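Local structure of rhamnose ABC transporter, periplasmic rhamnose-binding protein (Kribbella flavida, 4KVF) at residues V168-P173 with S180-M185. The protein probably binds a carbohydrate, most likely rhamnose, as the extracytoplasmic binding component of an ABC uptake transporter. Residues are numbered along the deposited sequence; the frame is centred on the assembly and turned at random.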
# COMPACT_ATOMS: atom_id res chain seq x y z
N VAL A 168 -8.75 -14.11 12.12
CA VAL A 168 -7.77 -13.13 11.69
C VAL A 168 -6.56 -13.22 12.61
O VAL A 168 -6.71 -13.35 13.83
CB VAL A 168 -8.36 -11.70 11.72
CG1 VAL A 168 -7.26 -10.62 11.61
CG2 VAL A 168 -9.41 -11.55 10.61
N LEU A 169 -5.36 -13.19 12.02
CA LEU A 169 -4.13 -13.01 12.76
C LEU A 169 -3.60 -11.61 12.45
O LEU A 169 -3.13 -11.34 11.34
CB LEU A 169 -3.11 -14.10 12.39
CG LEU A 169 -1.69 -13.99 12.97
CD1 LEU A 169 -1.73 -13.97 14.49
CD2 LEU A 169 -0.81 -15.15 12.49
N SER A 170 -3.76 -10.71 13.40
CA SER A 170 -3.46 -9.30 13.16
C SER A 170 -2.08 -8.92 13.66
O SER A 170 -1.27 -9.78 14.03
CB SER A 170 -4.54 -8.42 13.80
OG SER A 170 -4.42 -7.07 13.36
N ALA A 171 -1.81 -7.61 13.65
CA ALA A 171 -0.60 -7.07 14.24
C ALA A 171 -0.87 -6.82 15.72
O ALA A 171 -1.30 -7.73 16.42
CB ALA A 171 -0.20 -5.78 13.52
N THR A 172 -0.64 -5.59 16.20
CA THR A 172 -0.90 -5.28 17.60
C THR A 172 -2.36 -4.91 17.80
O THR A 172 -3.03 -4.52 16.85
CB THR A 172 -0.08 -4.08 18.05
OG1 THR A 172 -0.44 -2.95 17.25
CG2 THR A 172 1.41 -4.37 17.92
N PRO A 173 -2.86 -5.00 19.05
CA PRO A 173 -4.23 -4.55 19.33
C PRO A 173 -4.53 -3.11 18.89
O PRO A 173 -5.64 -2.83 18.43
CB PRO A 173 -4.34 -4.68 20.85
CG PRO A 173 -3.45 -5.87 21.16
CD PRO A 173 -2.28 -5.72 20.21
N SER A 180 -8.42 -0.84 10.94
CA SER A 180 -9.28 -0.30 9.89
C SER A 180 -9.71 -1.43 8.97
O SER A 180 -10.89 -1.58 8.66
CB SER A 180 -8.54 0.75 9.05
OG SER A 180 -8.41 1.96 9.76
N TRP A 181 -8.74 -2.22 8.52
CA TRP A 181 -9.02 -3.31 7.59
C TRP A 181 -9.97 -4.33 8.20
O TRP A 181 -10.87 -4.84 7.53
CB TRP A 181 -7.73 -3.97 7.12
CG TRP A 181 -6.81 -3.02 6.41
CD1 TRP A 181 -7.18 -1.95 5.63
CD2 TRP A 181 -5.38 -3.02 6.43
NE1 TRP A 181 -6.06 -1.30 5.16
CE2 TRP A 181 -4.94 -1.94 5.64
CE3 TRP A 181 -4.42 -3.84 7.05
CZ2 TRP A 181 -3.60 -1.65 5.44
CZ3 TRP A 181 -3.09 -3.55 6.85
CH2 TRP A 181 -2.69 -2.47 6.05
N ILE A 182 -9.79 -4.61 9.49
CA ILE A 182 -10.65 -5.57 10.18
C ILE A 182 -12.08 -5.03 10.26
O ILE A 182 -13.05 -5.76 10.05
CB ILE A 182 -10.09 -5.90 11.58
CG1 ILE A 182 -8.82 -6.75 11.43
CG2 ILE A 182 -11.13 -6.61 12.45
CD1 ILE A 182 -7.99 -6.87 12.71
N GLU A 183 -12.21 -3.73 10.52
CA GLU A 183 -13.55 -3.14 10.57
C GLU A 183 -14.25 -3.28 9.21
O GLU A 183 -15.43 -3.60 9.15
CB GLU A 183 -13.51 -1.68 11.03
CG GLU A 183 -14.90 -1.04 11.12
CD GLU A 183 -15.78 -1.66 12.21
OE1 GLU A 183 -15.24 -2.13 13.24
OE2 GLU A 183 -17.02 -1.67 12.03
N VAL A 184 -13.51 -3.06 8.13
CA VAL A 184 -14.10 -3.25 6.81
C VAL A 184 -14.49 -4.72 6.60
O VAL A 184 -15.58 -5.02 6.11
CB VAL A 184 -13.17 -2.77 5.68
CG1 VAL A 184 -13.77 -3.12 4.32
CG2 VAL A 184 -12.95 -1.26 5.81
N MSE A 185 -13.61 -5.64 7.01
CA MSE A 185 -13.93 -7.07 6.94
C MSE A 185 -15.25 -7.39 7.64
O MSE A 185 -16.09 -8.14 7.12
CB MSE A 185 -12.82 -7.91 7.56
CG MSE A 185 -11.54 -7.94 6.77
SE MSE A 185 -10.27 -9.18 7.60
CE MSE A 185 -11.24 -10.83 7.25
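In the beta-alpha-beta unit built from strand 164-170, helix 176-189 and strand 197-204, the side chains of V168 and S170 meet those of I182 and M185, packing the helix onto the sheet. Over residues 168-170 and 180-185 the strand and helix run nearly antiparallel (164°), their axes approaching to 10.9 Å, as expected when the chain turns back after a strand. V168, beta-branched and so at home in a strand, divides its two methyls between two helix residues: CG1 lies 4.0 Å from CD1 of I182, and CG2 lies 3.9 Å from CE of M185. With CG1 anti to the backbone N (chi1 166°), CG2 falls beside that nitrogen and meets M185, present as selenomethionine, at both SE and CE. The long unbranched chain of M185, bent at its end (chi3 67°), sets SE and CE against this one methyl. I182 reaches further along the strand, its extended chain carrying CD1 to 3.6 Å from OG of S170, a small buried residue whose CB also lies against that methyl. Replacing V168 by alanine removes both contacting methyls and is likely to open a gap between the strand and the side chains of I182 and M185. Strand 197-204, hydrogen-bonded to strand 164-170 through backbone pairs such as V168 with A203, continues this apolar layer with L199 against V168 and I202 against I182, while V153 of helix 145-159 packs on M185.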